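Local coordinates for protein alkyl hydroperoxide reductase, C subunit (Enterococcus faecalis, PDB 5Y63) that probably reduces hydrogen peroxide and organic hydroperoxides to water and alcohols, working as a two-cysteine peroxiredoxin whose dimers assemble into a ring-like decamer, at residues E78-S83 / K104-A109; F48-D53 / Y88-W93. All coordinates share one frame; numbering follows the deposited sequence.

Contact 1: residues E78-S83 / K104-A109; sequences EVYSVS and KYPMLA
Val79 rests on the ring of Tyr105, its CG1 4.0 Å from the ring centroid and 15° off the normal, so a methyl bump sits over a flat aromatic face in a CH-pi contact. The ring is brought there by a first torsion that sets Tyr105 CG between its backbone N and carbonyl carbon (chi1 51°). Ser81 CB then comes obliquely to the same ring, 3.8 Å from Tyr105 CE1, on the side of the sheet where Met107 also lies. The hydroxyl of Tyr105 bonds to Leu62 O, tying the ring to helix 58-67.

On the face that carries Tyr80 and Leu108 the shapes interlock differently. Pro106 and Leu108 both come up to one side of the Tyr80 side chain, obliquely to its ring: Tyr80 CD1 lies 3.8 Å from Pro106 CG, while Tyr80 CB meets Leu108 CD1 at 3.7 Å. Glu78 OE1 touches Pro106 CD, and that oxygen is also bonded by Val79 N and by Tyr69 OH.

Between these two layers runs the parallel pairing of Ser81 with Met107. Leu108 N donates to Ser81 O at 2.7 Å, whereas Ser81 N reaches Pro106 O only weakly, at 3.4 Å. A water bonded to Ser81 OG also donates to Leu108 O, 3.2 Å away, adding a polar link beside the strands.

One sound and one weak backbone bond at Ser81 thus join the segments, and apolar contact serves Leu108 as well as residues 105-106; the chemistry implies a seam set more by shape than by hydrogen bonds.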
# COMPACT_ATOMS: atom_id res chain seq x y z
N GLU A 78 -0.30 25.27 41.47
CA GLU A 78 1.14 25.37 41.26
C GLU A 78 1.42 26.00 39.89
O GLU A 78 0.59 25.92 38.99
CB GLU A 78 1.78 23.98 41.35
CG GLU A 78 3.30 23.95 41.31
CD GLU A 78 3.95 24.75 42.41
OE1 GLU A 78 4.49 25.84 42.12
OE2 GLU A 78 3.91 24.31 43.58
N VAL A 79 2.58 26.63 39.75
CA VAL A 79 3.00 27.27 38.51
C VAL A 79 4.26 26.59 37.98
O VAL A 79 5.23 26.41 38.71
CB VAL A 79 3.29 28.77 38.74
CG1 VAL A 79 3.77 29.44 37.45
CG2 VAL A 79 2.06 29.48 39.27
N TYR A 80 4.24 26.21 36.70
CA TYR A 80 5.39 25.59 36.05
C TYR A 80 5.79 26.39 34.80
O TYR A 80 5.16 26.26 33.75
CB TYR A 80 5.06 24.15 35.65
CG TYR A 80 4.59 23.28 36.80
CD1 TYR A 80 5.50 22.60 37.60
CD2 TYR A 80 3.23 23.15 37.08
CE1 TYR A 80 5.07 21.80 38.65
CE2 TYR A 80 2.80 22.35 38.12
CZ TYR A 80 3.72 21.68 38.91
OH TYR A 80 3.29 20.89 39.95
N SER A 81 6.82 27.22 34.92
CA SER A 81 7.34 27.95 33.76
C SER A 81 8.16 27.00 32.90
O SER A 81 8.99 26.25 33.41
CB SER A 81 8.17 29.16 34.18
OG SER A 81 9.47 28.80 34.61
N VAL A 82 7.93 27.05 31.59
CA VAL A 82 8.56 26.12 30.66
C VAL A 82 9.29 26.88 29.56
O VAL A 82 8.78 27.84 28.99
CB VAL A 82 7.53 25.17 30.02
CG1 VAL A 82 8.23 23.97 29.40
CG2 VAL A 82 6.51 24.70 31.05
N SER A 83 10.51 26.42 29.27
CA SER A 83 11.31 26.95 28.18
C SER A 83 12.13 25.81 27.58
O SER A 83 12.31 24.78 28.22
CB SER A 83 12.21 28.08 28.69
OG SER A 83 13.39 28.22 27.93
N LYS A 104 9.88 31.96 43.04
CA LYS A 104 9.80 30.85 43.98
C LYS A 104 9.23 29.58 43.35
O LYS A 104 9.41 28.49 43.88
CB LYS A 104 8.95 31.24 45.20
CG LYS A 104 9.58 32.30 46.09
CD LYS A 104 10.78 31.74 46.85
CE LYS A 104 11.30 32.71 47.89
NZ LYS A 104 12.28 32.06 48.81
N TYR A 105 8.54 29.73 42.22
CA TYR A 105 7.91 28.58 41.54
C TYR A 105 8.94 27.76 40.74
O TYR A 105 10.02 28.27 40.43
CB TYR A 105 6.72 29.00 40.66
CG TYR A 105 6.95 30.14 39.68
CD1 TYR A 105 7.57 29.91 38.45
CD2 TYR A 105 6.51 31.43 39.97
CE1 TYR A 105 7.76 30.95 37.55
CE2 TYR A 105 6.70 32.47 39.07
CZ TYR A 105 7.32 32.22 37.86
OH TYR A 105 7.52 33.25 36.97
N PRO A 106 8.62 26.49 40.44
CA PRO A 106 9.55 25.63 39.70
C PRO A 106 9.65 25.99 38.21
O PRO A 106 8.63 26.09 37.53
CB PRO A 106 8.96 24.23 39.88
CG PRO A 106 7.52 24.44 40.17
CD PRO A 106 7.46 25.73 40.94
N MET A 107 10.88 26.17 37.74
CA MET A 107 11.14 26.45 36.33
C MET A 107 11.54 25.17 35.60
O MET A 107 12.67 24.68 35.75
CB MET A 107 12.26 27.48 36.21
CG MET A 107 12.02 28.75 37.00
SD MET A 107 13.36 29.94 36.76
CE MET A 107 12.99 30.54 35.11
N LEU A 108 10.62 24.63 34.81
CA LEU A 108 10.86 23.38 34.08
C LEU A 108 11.78 23.61 32.88
O LEU A 108 11.67 24.63 32.19
CB LEU A 108 9.55 22.76 33.60
CG LEU A 108 8.47 22.46 34.64
CD1 LEU A 108 7.32 21.71 33.98
CD2 LEU A 108 9.02 21.66 35.82
N ALA A 109 12.68 22.66 32.65
CA ALA A 109 13.55 22.68 31.49
C ALA A 109 12.99 21.71 30.46
O ALA A 109 12.50 20.63 30.81
CB ALA A 109 14.96 22.27 31.88
O HOH W 1 11.55 27.77 32.90

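Contact 2: residues F48-D53 / Y88-W93; sequences FFYPAD and YVHKAW
Asp53 lies across the indole of Trp93, its CA 3.8 Å from the centroid of the six-membered ring and only 3° off the normal, which puts the backbone carbon over the middle of one face. Trp93 reaches this place with CG anti to the backbone N (chi1 -163°), which carries the indole out from helix 87-96 toward the loop.

The carboxylate of Asp53 is gripped at both oxygens. His90 ND1 donates to OD2 of Asp53 at 2.7 Å, approaching the syn lone pair; the bond is bent, 141° at the hydrogen, and OD2 stands somewhat out of the imidazole plane. Tyr50 OH donates to OD1 of Asp53 at 2.8 Å, from the syn side but tilted out of the carboxylate plane. Two bonds from different directions therefore limit the carboxylate's rotation, while the far nitrogen of His90, NE2, is bonded to Leu108 O. Tyr50 and Trp93 approach head-on, the rings close to parallel but displaced so far that they hardly overlap, and Tyr50 CE2 meets Trp93 CZ3 at 3.5 Å. Val89 closes this tight part with CG1, 3.8 Å from Asp53 CB.

The rest of the helix surface is loose with respect to residues 48-53. Tyr88, Lys91 and Ala92 are partly exposed and touch nothing there; the neighbouring subunit covers part of this side, its Phe54 packing on Tyr88 and Ala92, and its Tyr88 on Ala52.

The Tyr50 side chain comes about 4 Å from that of Cys58, the predicted peroxidatic cysteine. This placement, on a loop leaving strand 44-49 and lying against a helix of the thioredoxin-like fold, is consistent with the surroundings of a peroxiredoxin active site.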
# COMPACT_ATOMS: atom_id res chain seq x y z
N PHE A 48 3.50 27.71 32.02
CA PHE A 48 3.78 29.05 31.51
C PHE A 48 4.96 29.00 30.55
O PHE A 48 6.12 29.18 30.94
CB PHE A 48 4.05 30.00 32.67
CG PHE A 48 3.99 31.45 32.28
CD1 PHE A 48 2.78 32.13 32.26
CD2 PHE A 48 5.15 32.15 31.96
CE1 PHE A 48 2.72 33.46 31.91
CE2 PHE A 48 5.10 33.48 31.61
CZ PHE A 48 3.88 34.14 31.58
N PHE A 49 4.66 28.73 29.28
CA PHE A 49 5.69 28.66 28.24
C PHE A 49 6.21 30.05 27.89
O PHE A 49 5.44 31.01 27.84
CB PHE A 49 5.13 28.00 26.98
CG PHE A 49 4.95 26.52 27.10
CD1 PHE A 49 3.77 25.99 27.57
CD2 PHE A 49 5.97 25.66 26.73
CE1 PHE A 49 3.60 24.62 27.67
CE2 PHE A 49 5.81 24.29 26.83
CZ PHE A 49 4.63 23.77 27.30
N TYR A 50 7.52 30.15 27.64
CA TYR A 50 8.13 31.40 27.19
C TYR A 50 9.35 31.10 26.30
O TYR A 50 9.98 30.06 26.44
CB TYR A 50 8.53 32.26 28.40
CG TYR A 50 9.63 31.67 29.24
CD1 TYR A 50 9.36 30.69 30.18
CD2 TYR A 50 10.95 32.09 29.09
CE1 TYR A 50 10.37 30.13 30.94
CE2 TYR A 50 11.96 31.55 29.85
CZ TYR A 50 11.67 30.57 30.78
OH TYR A 50 12.68 30.02 31.53
N PRO A 51 9.68 32.03 25.38
CA PRO A 51 10.67 31.74 24.33
C PRO A 51 12.10 31.45 24.79
O PRO A 51 12.64 30.40 24.45
CB PRO A 51 10.63 33.00 23.45
CG PRO A 51 9.32 33.64 23.74
CD PRO A 51 9.07 33.36 25.19
N ALA A 52 12.71 32.37 25.53
CA ALA A 52 14.14 32.27 25.81
C ALA A 52 14.58 32.91 27.13
O ALA A 52 14.06 33.95 27.53
CB ALA A 52 14.93 32.87 24.66
N ASP A 53 15.55 32.27 27.78
CA ASP A 53 16.22 32.87 28.93
C ASP A 53 17.16 33.98 28.46
O ASP A 53 17.46 34.09 27.27
CB ASP A 53 17.02 31.81 29.70
CG ASP A 53 16.14 30.82 30.43
OD1 ASP A 53 14.98 30.63 30.00
OD2 ASP A 53 16.59 30.24 31.43
N TYR A 88 20.36 23.95 33.73
CA TYR A 88 21.62 24.67 33.96
C TYR A 88 21.46 26.16 33.66
O TYR A 88 21.92 27.01 34.44
CB TYR A 88 22.76 24.11 33.09
CG TYR A 88 23.17 22.68 33.40
CD1 TYR A 88 23.75 22.36 34.63
CD2 TYR A 88 23.02 21.67 32.45
CE1 TYR A 88 24.14 21.05 34.91
CE2 TYR A 88 23.41 20.37 32.72
CZ TYR A 88 23.97 20.06 33.95
OH TYR A 88 24.36 18.77 34.22
N VAL A 89 20.81 26.48 32.55
CA VAL A 89 20.64 27.86 32.09
C VAL A 89 19.71 28.65 33.01
O VAL A 89 19.94 29.83 33.26
CB VAL A 89 20.10 27.92 30.64
CG1 VAL A 89 19.82 29.35 30.22
CG2 VAL A 89 21.10 27.29 29.68
N HIS A 90 18.66 28.00 33.51
CA HIS A 90 17.72 28.64 34.44
C HIS A 90 18.43 29.11 35.71
O HIS A 90 18.16 30.21 36.19
CB HIS A 90 16.58 27.69 34.81
CG HIS A 90 15.68 27.33 33.67
ND1 HIS A 90 15.38 28.20 32.65
CD2 HIS A 90 15.01 26.19 33.40
CE1 HIS A 90 14.57 27.61 31.79
NE2 HIS A 90 14.32 26.39 32.23
N LYS A 91 19.33 28.28 36.23
CA LYS A 91 20.09 28.63 37.43
C LYS A 91 20.92 29.90 37.22
O LYS A 91 20.92 30.79 38.07
CB LYS A 91 21.01 27.47 37.83
CG LYS A 91 21.80 27.71 39.11
CD LYS A 91 22.65 26.51 39.47
CE LYS A 91 23.82 26.88 40.37
NZ LYS A 91 24.85 25.80 40.39
N ALA A 92 21.62 29.97 36.10
CA ALA A 92 22.43 31.14 35.76
C ALA A 92 21.57 32.39 35.55
O ALA A 92 21.98 33.50 35.90
CB ALA A 92 23.26 30.86 34.52
N TRP A 93 20.38 32.20 34.98
CA TRP A 93 19.45 33.30 34.75
C TRP A 93 18.91 33.86 36.06
O TRP A 93 18.67 35.07 36.17
CB TRP A 93 18.30 32.83 33.84
CG TRP A 93 17.51 33.93 33.20
CD1 TRP A 93 17.94 35.19 32.88
CD2 TRP A 93 16.15 33.86 32.75
NE1 TRP A 93 16.93 35.91 32.29
CE2 TRP A 93 15.82 35.11 32.19
CE3 TRP A 93 15.17 32.85 32.78
CZ2 TRP A 93 14.56 35.39 31.66
CZ3 TRP A 93 13.92 33.13 32.25
CH2 TRP A 93 13.62 34.39 31.70

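Both contacts are buried, but contact 1 sits deeper, its centre about 6 Å from the centre of the chain against about 12 Å for contact 2, and it buries more surface, 481 Å² against 267 Å². Contact 1 joins two parallel strands linked by a helical beta-alpha-beta crossover; contact 2 sets helix 87-96 of that crossover against the loop after the neighbouring strand. Backbone bonds of Phe48 with Tyr80 and Val82 knit them together, and Ser83 packs on Tyr50. Their chemistry differs accordingly: sheet bonds and apolar fit in the core, side-chain hydrogen bonds and aromatic surfaces near the predicted active cysteine and the second subunit.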